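Phage-like element PBSX protein XepA (Bacillus subtilis, PDB 6IA5) is of unknown function, forms pentamers and does not seem to be involved in host cell lysis. Local coordinates at residues A47-A53 and V124-Q130; W73-E79 and A102-T107; E213-K219 and E258-I264. One frame throughout, in Å; residues are numbered along the deposited sequence.

Contact 1: A47-A53 and V124-Q130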
loop_
_atom_site.group_PDB
_atom_site.type_symbol
_atom_site.label_atom_id
_atom_site.label_comp_id
_atom_site.label_asym_id
_atom_site.label_seq_id
_atom_site.Cartn_x
_atom_site.Cartn_y
_atom_site.Cartn_z
ATOM N N ALA E 47 6.492 -6.579 47.680
ATOM C CA ALA E 47 5.080 -6.235 47.847
ATOM C C ALA E 47 4.934 -4.842 48.467
ATOM O O ALA E 47 5.667 -4.507 49.378
ATOM C CB ALA E 47 4.402 -7.294 48.684
ATOM N N LEU E 48 4.009 -4.032 47.947
ATOM C CA LEU E 48 3.833 -2.645 48.356
ATOM C C LEU E 48 2.642 -2.546 49.311
ATOM O O LEU E 48 1.666 -3.275 49.160
ATOM C CB LEU E 48 3.571 -1.784 47.113
ATOM C CG LEU E 48 4.730 -1.641 46.120
ATOM C CD1 LEU E 48 4.237 -1.047 44.805
ATOM C CD2 LEU E 48 5.855 -0.786 46.694
ATOM N N LYS E 49 2.715 -1.602 50.259
ATOM C CA LYS E 49 1.577 -1.286 51.110
ATOM C C LYS E 49 0.551 -0.533 50.269
ATOM O O LYS E 49 0.871 -0.082 49.165
ATOM C CB LYS E 49 2.016 -0.462 52.324
ATOM C CG LYS E 49 3.062 -1.122 53.211
ATOM C CD LYS E 49 4.427 -0.522 53.078
ATOM C CE LYS E 49 4.644 0.606 54.057
ATOM N NZ LYS E 49 4.304 0.147 55.423
ATOM N N ALA E 50 -0.673 -0.395 50.793
ATOM C CA ALA E 50 -1.683 0.418 50.132
ATOM C C ALA E 50 -1.113 1.801 49.855
ATOM O O ALA E 50 -0.506 2.399 50.747
ATOM C CB ALA E 50 -2.931 0.506 50.984
ATOM N N THR E 51 -1.290 2.283 48.613
ATOM C CA THR E 51 -0.903 3.629 48.183
ATOM C C THR E 51 0.612 3.766 47.982
ATOM O O THR E 51 1.033 4.791 47.462
ATOM C CB THR E 51 -1.383 4.640 49.255
ATOM O OG1 THR E 51 -2.780 4.935 49.191
ATOM C CG2 THR E 51 -0.508 5.843 49.526
ATOM N N GLU E 52 1.425 2.779 48.392
ATOM C CA GLU E 52 2.870 2.914 48.278
ATOM C C GLU E 52 3.299 2.767 46.808
ATOM O O GLU E 52 2.700 2.006 46.040
ATOM C CB GLU E 52 3.543 1.844 49.146
ATOM C CG GLU E 52 5.033 2.056 49.330
ATOM C CD GLU E 52 5.777 0.925 50.016
ATOM O OE1 GLU E 52 5.142 -0.113 50.360
ATOM O OE2 GLU E 52 7.003 1.084 50.208
ATOM N N ALA E 53 4.353 3.499 46.431
ATOM C CA ALA E 53 4.897 3.500 45.080
ATOM C C ALA E 53 6.268 2.830 45.057
ATOM O O ALA E 53 7.036 2.931 46.012
ATOM C CB ALA E 53 4.998 4.906 44.551
ATOM N N VAL E 124 2.452 2.643 41.181
ATOM C CA VAL E 124 1.727 3.085 42.369
ATOM C C VAL E 124 0.664 2.048 42.721
ATOM O O VAL E 124 -0.263 1.824 41.940
ATOM C CB VAL E 124 1.100 4.480 42.181
ATOM C CG1 VAL E 124 0.344 4.940 43.431
ATOM C CG2 VAL E 124 2.133 5.525 41.761
ATOM N N ASN E 125 0.800 1.421 43.900
ATOM C CA ASN E 125 -0.177 0.436 44.362
ATOM C C ASN E 125 -1.481 1.151 44.730
ATOM O O ASN E 125 -1.440 2.297 45.177
ATOM C CB ASN E 125 0.357 -0.374 45.549
ATOM C CG ASN E 125 -0.563 -1.497 45.979
ATOM O OD1 ASN E 125 -1.268 -2.078 45.158
ATOM N ND2 ASN E 125 -0.559 -1.808 47.267
ATOM N N GLY E 126 -2.622 0.484 44.514
ATOM C CA GLY E 126 -3.922 1.041 44.855
ATOM C C GLY E 126 -4.196 0.939 46.366
ATOM O O GLY E 126 -3.263 0.809 47.166
ATOM N N ASN E 127 -5.480 0.929 46.737
ATOM C CA ASN E 127 -5.910 1.067 48.126
ATOM C C ASN E 127 -5.787 -0.225 48.948
ATOM O O ASN E 127 -6.136 -0.225 50.122
ATOM C CB ASN E 127 -7.313 1.679 48.215
ATOM C CG ASN E 127 -8.386 0.825 47.571
ATOM O OD1 ASN E 127 -8.249 -0.391 47.431
ATOM N ND2 ASN E 127 -9.472 1.456 47.164
ATOM N N LEU E 128 -5.267 -1.316 48.367
ATOM C CA LEU E 128 -5.088 -2.543 49.134
ATOM C C LEU E 128 -3.638 -3.021 49.049
ATOM O O LEU E 128 -3.048 -3.032 47.974
ATOM C CB LEU E 128 -6.063 -3.623 48.652
ATOM C CG LEU E 128 -7.520 -3.453 49.086
ATOM C CD1 LEU E 128 -8.429 -4.438 48.342
ATOM C CD2 LEU E 128 -7.675 -3.596 50.607
ATOM N N GLN E 129 -3.082 -3.428 50.195
ATOM C CA GLN E 129 -1.719 -3.923 50.285
ATOM C C GLN E 129 -1.548 -5.151 49.392
ATOM O O GLN E 129 -2.407 -6.020 49.368
ATOM C CB GLN E 129 -1.392 -4.259 51.741
ATOM C CG GLN E 129 -0.093 -5.025 51.915
ATOM C CD GLN E 129 0.461 -4.853 53.308
ATOM O OE1 GLN E 129 0.310 -3.815 53.947
ATOM N NE2 GLN E 129 1.100 -5.892 53.807
ATOM N N GLN E 130 -0.425 -5.226 48.663
ATOM C CA GLN E 130 -0.159 -6.384 47.825
ATOM C C GLN E 130 0.373 -7.518 48.696
ATOM O O GLN E 130 1.074 -7.278 49.671
ATOM C CB GLN E 130 0.927 -6.073 46.787
ATOM C CG GLN E 130 0.586 -4.988 45.780
ATOM C CD GLN E 130 1.821 -4.591 45.001
ATOM O OE1 GLN E 130 2.948 -4.748 45.460
ATOM N NE2 GLN E 130 1.629 -4.079 43.796
HETATM O O HOH W 1 -0.801 -1.496 53.585
#
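Ala53 faces Val124 as an antiparallel, non-hydrogen-bonded pair, and from there the 47-53 loop folds back along the end of strand 118-125 and the turn beyond it. Next to this pair Asn125 N donates to Glu52 O at 2.9 Å. Lys49 to Glu52 form a type II beta turn; Thr51 N gives its hydrogen to Gly126 O, on which the Ala50 CA-H also leans. At the far end Gln130 N reaches Leu48 O at 2.9 Å.

The amide of Asn125 is the pin between the two loops. With CG anti to the backbone N (chi1 -174°), it points into the 47-53 loop, and ND2 meets Lys49 O at 2.9 Å in a nearly straight bond lying in the amide plane. The nitrogen stands well above the carbonyl plane of Lys49, while Glu52 N, closing the turn, comes to the same oxygen from the opposite face. Two donors therefore grip Lys49 O and fix the peptide. ND2 also bonds Leu128 O at 2.9 Å, tying the 124-130 turn to itself.

Gln130 lies alongside Leu48, both side chains pointing the same way. Its OE1 accepts Leu48 N at 2.8 Å from above the carbonyl plane, which leaves the backbone of Leu48 held at both ends by one residue. Leu48 also slides past Asn125, CB to CB 3.8 Å, and its side chain, like that of Gln130, rests on Tyr123. At the more exposed margin a water accepts from Ala50 N and donates to Gln129 OE1 at 2.6 Å.

Both segments link a strand of one four-stranded antiparallel sheet to a strand of the other, and the side-chain amides lace together two neighbouring crossover loops at one end of a beta sandwich.

Contact 2: W73-E79 and A102-T107; sequences WAYADRE and AAGVLT
The ring of Tyr75 lies along the 102-107 loop, swung by a chi1 of -176° away from its own N and alongside its carbonyl carbon. Leu106 N sits at the ring edge, 3.6 Å from Tyr75 CD2, and CE2 meets the carbonyl carbon of Gly104. Leu106 sends CD1 back over the strand to Trp73 CB at 4.0 Å. At the other end Ala103 CB packs against Asp77 O.

The backbones pair on both sides of the ring. Ala74 and Thr107 exchange two hydrogen bonds as an antiparallel pair, Ala74 N reaching Thr107 O at 2.8 Å. Further along, Gly104 N reaches Ala76 O at 2.7 Å, in the carbonyl plane. Between these points the loop bows off the strand, and a water takes the hydrogen of Ala76 N at 2.7 Å, close to Val105 O.

One shell out, Thr107 OG1 donates to Val105 O at 2.9 Å, and the positive phi of Gly104 suits its place in the type II turn from Ala102 to Val105. Asp77 OD1 accepts from Ser131 N and Glu132 N. A second subunit covers the tyrosine side: its Asp88 OD1 accepts from Leu106 N, and its Arg117 makes a cation-pi contact with Tyr75.

The loop carries the chain from strand 94-101 of one sheet to strand 107-113 of the other, which pairs with strand 69-76; this crossover of the beta sandwich also forms part of the pentamer interface.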
loop_
_atom_site.group_PDB
_atom_site.type_symbol
_atom_site.label_atom_id
_atom_site.label_comp_id
_atom_site.label_asym_id
_atom_site.label_seq_id
_atom_site.Cartn_x
_atom_site.Cartn_y
_atom_site.Cartn_z
ATOM N N TRP E 73 6.012 -5.177 31.996
ATOM C CA TRP E 73 4.975 -6.112 32.403
ATOM C C TRP E 73 4.857 -6.059 33.922
ATOM O O TRP E 73 5.868 -6.109 34.613
ATOM C CB TRP E 73 5.331 -7.534 31.999
ATOM C CG TRP E 73 5.367 -7.776 30.520
ATOM C CD1 TRP E 73 4.395 -8.348 29.752
ATOM C CD2 TRP E 73 6.447 -7.438 29.635
ATOM N NE1 TRP E 73 4.809 -8.414 28.446
ATOM C CE2 TRP E 73 6.060 -7.861 28.343
ATOM C CE3 TRP E 73 7.704 -6.850 29.814
ATOM C CZ2 TRP E 73 6.883 -7.697 27.228
ATOM C CZ3 TRP E 73 8.519 -6.697 28.714
ATOM C CH2 TRP E 73 8.113 -7.118 27.439
ATOM N N ALA E 74 3.616 -6.001 34.413
ATOM C CA ALA E 74 3.343 -5.964 35.838
ATOM C C ALA E 74 2.327 -7.053 36.183
ATOM O O ALA E 74 1.356 -7.271 35.457
ATOM C CB ALA E 74 2.811 -4.613 36.226
ATOM N N TYR E 75 2.595 -7.745 37.295
ATOM C CA TYR E 75 1.640 -8.685 37.846
ATOM C C TYR E 75 1.585 -8.462 39.355
ATOM O O TYR E 75 2.620 -8.474 40.014
ATOM C CB TYR E 75 2.082 -10.114 37.536
ATOM C CG TYR E 75 1.091 -11.145 38.002
ATOM C CD1 TYR E 75 1.104 -11.633 39.302
ATOM C CD2 TYR E 75 0.107 -11.600 37.143
ATOM C CE1 TYR E 75 0.171 -12.574 39.719
ATOM C CE2 TYR E 75 -0.828 -12.549 37.529
ATOM C CZ TYR E 75 -0.795 -13.033 38.827
ATOM O OH TYR E 75 -1.730 -13.970 39.179
ATOM N N ALA E 76 0.378 -8.255 39.887
ATOM C CA ALA E 76 0.162 -8.084 41.319
ATOM C C ALA E 76 -1.196 -8.665 41.706
ATOM O O ALA E 76 -2.116 -8.732 40.884
ATOM C CB ALA E 76 0.238 -6.608 41.693
ATOM N N ASP E 77 -1.325 -9.046 42.984
ATOM C CA ASP E 77 -2.556 -9.662 43.454
ATOM C C ASP E 77 -3.602 -8.591 43.775
ATOM O O ASP E 77 -4.750 -8.927 44.031
ATOM C CB ASP E 77 -2.303 -10.660 44.584
ATOM C CG ASP E 77 -1.954 -9.979 45.890
ATOM O OD1 ASP E 77 -1.128 -9.040 45.874
ATOM O OD2 ASP E 77 -2.521 -10.396 46.910
ATOM N N ARG E 78 -3.215 -7.306 43.734
ATOM C CA ARG E 78 -4.156 -6.207 43.918
ATOM C C ARG E 78 -3.914 -5.167 42.829
ATOM O O ARG E 78 -2.813 -5.092 42.289
ATOM C CB ARG E 78 -3.934 -5.511 45.269
ATOM C CG ARG E 78 -4.056 -6.419 46.482
ATOM C CD ARG E 78 -5.494 -6.848 46.685
ATOM N NE ARG E 78 -5.533 -7.753 47.827
ATOM C CZ ARG E 78 -6.624 -8.303 48.334
ATOM N NH1 ARG E 78 -6.504 -9.225 49.269
ATOM N NH2 ARG E 78 -7.823 -7.945 47.908
ATOM N N GLU E 79 -4.908 -4.307 42.594
ATOM C CA GLU E 79 -4.812 -3.354 41.505
ATOM C C GLU E 79 -3.817 -2.229 41.825
ATOM O O GLU E 79 -3.575 -1.870 42.985
ATOM C CB GLU E 79 -6.195 -2.831 41.118
ATOM C CG GLU E 79 -6.658 -1.726 42.041
ATOM C CD GLU E 79 -8.001 -1.107 41.759
ATOM O OE1 GLU E 79 -8.287 -0.064 42.354
ATOM O OE2 GLU E 79 -8.757 -1.665 40.963
ATOM N N ALA E 102 -4.975 -4.532 36.700
ATOM C CA ALA E 102 -6.026 -5.198 37.456
ATOM C C ALA E 102 -5.422 -6.279 38.346
ATOM O O ALA E 102 -4.330 -6.776 38.065
ATOM C CB ALA E 102 -7.076 -5.751 36.534
ATOM N N ALA E 103 -6.116 -6.607 39.451
ATOM C CA ALA E 103 -5.686 -7.634 40.392
ATOM C C ALA E 103 -5.575 -8.980 39.666
ATOM O O ALA E 103 -6.512 -9.383 38.994
ATOM C CB ALA E 103 -6.698 -7.720 41.518
ATOM N N GLY E 104 -4.424 -9.653 39.804
ATOM C CA GLY E 104 -4.228 -11.001 39.290
ATOM C C GLY E 104 -4.278 -11.128 37.757
ATOM O O GLY E 104 -4.560 -12.207 37.235
ATOM N N VAL E 105 -3.988 -10.034 37.034
ATOM C CA VAL E 105 -4.008 -10.024 35.577
ATOM C C VAL E 105 -2.663 -9.495 35.083
ATOM O O VAL E 105 -2.329 -8.328 35.327
ATOM C CB VAL E 105 -5.173 -9.145 35.065
ATOM C CG1 VAL E 105 -5.119 -8.971 33.544
ATOM C CG2 VAL E 105 -6.542 -9.689 35.507
ATOM N N LEU E 106 -1.877 -10.336 34.392
ATOM C CA LEU E 106 -0.643 -9.829 33.805
ATOM C C LEU E 106 -0.996 -8.679 32.860
ATOM O O LEU E 106 -1.878 -8.809 32.014
ATOM C CB LEU E 106 0.145 -10.920 33.066
ATOM C CG LEU E 106 1.408 -10.416 32.358
ATOM C CD1 LEU E 106 2.460 -9.969 33.370
ATOM C CD2 LEU E 106 1.976 -11.499 31.450
ATOM N N THR E 107 -0.299 -7.560 33.029
ATOM C CA THR E 107 -0.566 -6.355 32.262
ATOM C C THR E 107 0.732 -5.850 31.633
ATOM O O THR E 107 1.726 -5.653 32.338
ATOM C CB THR E 107 -1.161 -5.282 33.192
ATOM O OG1 THR E 107 -2.285 -5.873 33.849
ATOM C CG2 THR E 107 -1.596 -4.037 32.444
HETATM O O HOH W 2 -1.615 -7.923 38.104
#

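Contact 3: E213-K219 and E258-I264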
loop_
_atom_site.group_PDB
_atom_site.type_symbol
_atom_site.label_atom_id
_atom_site.label_comp_id
_atom_site.label_asym_id
_atom_site.label_seq_id
_atom_site.Cartn_x
_atom_site.Cartn_y
_atom_site.Cartn_z
ATOM N N GLU E 213 -19.762 45.713 -22.014
ATOM C CA GLU E 213 -20.067 44.511 -22.765
ATOM C C GLU E 213 -18.943 43.495 -22.562
ATOM O O GLU E 213 -17.769 43.801 -22.786
ATOM C CB GLU E 213 -20.279 44.831 -24.243
ATOM C CG GLU E 213 -20.609 43.573 -25.046
ATOM C CD GLU E 213 -21.194 43.833 -26.426
ATOM O OE1 GLU E 213 -20.667 44.749 -27.083
ATOM O OE2 GLU E 213 -22.184 43.142 -26.832
ATOM N N VAL E 214 -19.336 42.283 -22.144
ATOM C CA VAL E 214 -18.405 41.175 -21.992
ATOM C C VAL E 214 -18.729 40.126 -23.048
ATOM O O VAL E 214 -19.881 39.736 -23.191
ATOM C CB VAL E 214 -18.463 40.573 -20.582
ATOM C CG1 VAL E 214 -17.466 39.424 -20.414
ATOM C CG2 VAL E 214 -18.264 41.642 -19.518
ATOM N N LYS E 215 -17.693 39.671 -23.764
ATOM C CA LYS E 215 -17.837 38.647 -24.779
ATOM C C LYS E 215 -17.126 37.395 -24.291
ATOM O O LYS E 215 -16.019 37.489 -23.765
ATOM C CB LYS E 215 -17.248 39.142 -26.101
ATOM C CG LYS E 215 -17.555 38.292 -27.326
ATOM C CD LYS E 215 -17.258 39.015 -28.630
ATOM C CE LYS E 215 -17.962 38.455 -29.858
ATOM N NZ LYS E 215 -18.175 36.990 -29.796
ATOM N N PHE E 216 -17.779 36.234 -24.469
ATOM C CA PHE E 216 -17.299 34.970 -23.926
ATOM C C PHE E 216 -16.510 34.215 -24.996
ATOM O O PHE E 216 -17.022 33.967 -26.089
ATOM C CB PHE E 216 -18.483 34.113 -23.464
ATOM C CG PHE E 216 -19.514 34.814 -22.607
ATOM C CD1 PHE E 216 -19.151 35.815 -21.710
ATOM C CD2 PHE E 216 -20.856 34.443 -22.668
ATOM C CE1 PHE E 216 -20.103 36.428 -20.898
ATOM C CE2 PHE E 216 -21.805 35.058 -21.860
ATOM C CZ PHE E 216 -21.421 36.047 -20.976
ATOM N N TRP E 217 -15.266 33.845 -24.668
ATOM C CA TRP E 217 -14.388 33.213 -25.642
ATOM C C TRP E 217 -13.756 31.968 -25.039
ATOM O O TRP E 217 -13.434 31.948 -23.857
ATOM C CB TRP E 217 -13.239 34.146 -26.037
ATOM C CG TRP E 217 -13.560 35.438 -26.718
ATOM C CD1 TRP E 217 -13.449 36.686 -26.175
ATOM C CD2 TRP E 217 -13.913 35.637 -28.100
ATOM N NE1 TRP E 217 -13.728 37.643 -27.115
ATOM C CE2 TRP E 217 -14.006 37.035 -28.309
ATOM C CE3 TRP E 217 -14.155 34.782 -29.183
ATOM C CZ2 TRP E 217 -14.345 37.589 -29.545
ATOM C CZ3 TRP E 217 -14.489 35.327 -30.408
ATOM C CH2 TRP E 217 -14.589 36.713 -30.583
ATOM N N GLY E 218 -13.532 30.964 -25.891
ATOM C CA GLY E 218 -12.632 29.869 -25.582
ATOM C C GLY E 218 -11.494 29.825 -26.603
ATOM O O GLY E 218 -11.622 30.363 -27.701
ATOM N N LYS E 219 -10.371 29.214 -26.219
ATOM C CA LYS E 219 -9.354 28.867 -27.202
ATOM C C LYS E 219 -9.161 27.361 -27.191
ATOM O O LYS E 219 -9.137 26.749 -26.125
ATOM C CB LYS E 219 -8.018 29.554 -26.906
ATOM C CG LYS E 219 -8.019 31.051 -27.145
ATOM C CD LYS E 219 -6.685 31.673 -26.805
ATOM C CE LYS E 219 -6.557 33.104 -27.273
ATOM N NZ LYS E 219 -5.223 33.609 -26.870
ATOM N N GLU E 258 -8.246 27.310 -23.043
ATOM C CA GLU E 258 -8.328 28.527 -22.251
ATOM C C GLU E 258 -9.700 29.168 -22.411
ATOM O O GLU E 258 -10.352 28.991 -23.445
ATOM C CB GLU E 258 -7.307 29.562 -22.726
ATOM C CG GLU E 258 -5.880 29.076 -22.622
ATOM C CD GLU E 258 -4.863 30.104 -23.069
ATOM O OE1 GLU E 258 -4.738 30.330 -24.288
ATOM O OE2 GLU E 258 -4.227 30.692 -22.192
ATOM N N ILE E 259 -10.078 29.963 -21.406
ATOM C CA ILE E 259 -11.322 30.724 -21.447
ATOM C C ILE E 259 -10.981 32.193 -21.226
ATOM O O ILE E 259 -10.220 32.537 -20.321
ATOM C CB ILE E 259 -12.334 30.201 -20.397
ATOM C CG1 ILE E 259 -12.680 28.718 -20.591
ATOM C CG2 ILE E 259 -13.576 31.091 -20.355
ATOM C CD1 ILE E 259 -13.290 28.379 -21.933
ATOM N N ILE E 260 -11.545 33.050 -22.071
ATOM C CA ILE E 260 -11.300 34.478 -21.970
ATOM C C ILE E 260 -12.660 35.174 -21.884
ATOM O O ILE E 260 -13.580 34.863 -22.649
ATOM C CB ILE E 260 -10.486 34.951 -23.188
ATOM C CG1 ILE E 260 -9.062 34.381 -23.154
ATOM C CG2 ILE E 260 -10.476 36.464 -23.265
ATOM C CD1 ILE E 260 -8.296 34.529 -24.457
ATOM N N MET E 261 -12.764 36.115 -20.942
ATOM C CA MET E 261 -13.947 36.945 -20.796
ATOM C C MET E 261 -13.544 38.372 -21.133
ATOM O O MET E 261 -13.048 39.093 -20.270
ATOM C CB MET E 261 -14.433 36.879 -19.345
ATOM C CG MET E 261 -14.852 35.462 -18.935
ATOM S SD MET E 261 -16.488 35.142 -19.630
ATOM C CE MET E 261 -16.268 33.484 -20.288
ATOM N N GLU E 262 -13.755 38.771 -22.391
ATOM C CA GLU E 262 -13.203 40.015 -22.890
ATOM C C GLU E 262 -14.174 41.162 -22.615
ATOM O O GLU E 262 -15.361 41.093 -22.960
ATOM C CB GLU E 262 -12.916 39.890 -24.391
ATOM C CG GLU E 262 -12.610 41.209 -25.074
ATOM C CD GLU E 262 -12.204 41.098 -26.539
ATOM O OE1 GLU E 262 -12.398 40.029 -27.142
ATOM O OE2 GLU E 262 -11.658 42.062 -27.080
ATOM N N ILE E 263 -13.655 42.243 -22.016
ATOM C CA ILE E 263 -14.433 43.464 -21.962
ATOM C C ILE E 263 -14.273 44.179 -23.302
ATOM O O ILE E 263 -13.185 44.652 -23.618
ATOM C CB ILE E 263 -14.049 44.334 -20.752
ATOM C CG1 ILE E 263 -14.331 43.602 -19.438
ATOM C CG2 ILE E 263 -14.788 45.661 -20.809
ATOM C CD1 ILE E 263 -13.752 44.256 -18.215
ATOM N N ILE E 264 -15.367 44.203 -24.072
ATOM C CA ILE E 264 -15.436 44.768 -25.411
ATOM C C ILE E 264 -15.496 46.286 -25.278
ATOM O O ILE E 264 -14.871 47.016 -26.048
ATOM C CB ILE E 264 -16.665 44.221 -26.177
ATOM C CG1 ILE E 264 -16.504 42.740 -26.517
ATOM C CG2 ILE E 264 -16.954 45.039 -27.437
ATOM C CD1 ILE E 264 -15.287 42.444 -27.386
HETATM O O HOH W 3 -4.404 33.561 -24.019
#
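Trp217, the residue most covered in this pairing, reaches diagonally over the neighbouring strand to Glu262. CG stands anti to the carbonyl carbon (chi1 -63°), and the indole NE1 donates to Glu262 OE1 at 2.7 Å. The bond is short but bent, 134° at the hydrogen, partly because the oxygen is tilted about 30° out of the indole plane; it is the anti lone pair of the carboxylate that receives it. Glu262 CB sits at the indole edge, in plane, 3.6 Å from NE1. One ring face carries Lys215 CG, 3.6 Å above the plane toward the rim, and Lys225 adds a cation-pi contact.

Lys219, on the same face of the sheet, runs out extended beyond CG. Its CE packs on Ile260 CD1 at 3.6 Å, so the aliphatic chain shields the isoleucine, whose CB also meets CB of Trp217, its partner in the hydrogen-bonded pair. The ammonium group stops short of Glu258: NZ and OE1 are 4.2 Å apart, beyond a salt bridge, with a water between them that accepts from NZ and donates to OE1.

Beneath these side chains the strands run antiparallel in regular register. Lys215 pairs with Glu262, Trp217 with Ile260 and Lys219 with Glu258 through two backbone hydrogen bonds each, Trp217 N to Ile260 O at 2.8 Å among them. The other face, bearing Val214, Phe216, Met261 and Ile263, is apolar. There Met261 bends so that SD lies 3.4 Å from Phe216 CD1, a Met-aromatic contact oblique to the ring, and Phe251 meets Phe216 edge-to-face.

The pairing is thus two-sided: sulfur, rings and branched chains fill the buried face, while the tryptophan-to-carboxylate bond and the water-bridged charges suit a face that solvent partly reaches.

Contacts 1 and 2 belong to one beta sandwich and touch: Gly126 N lies 3.0 Å from Glu79 O, a probable hydrogen bond, and Gln130 packs on Asp77. Both are partly buried and lie where strands run out into loops, but contact 1 relies on side-chain amides that grip backbone atoms, whereas contact 2 relies on backbone pairing with aromatic cover and is the one that meets another subunit. Contact 3 stands apart in the C-terminal sheet, its centre about 81 Å and about 77 Å from those of contacts 1 and 2. It joins two strands along seven residues each, and a regular backbone ladder between an apolar buried face and a polar one replaces contact 1's amide-to-backbone bonds.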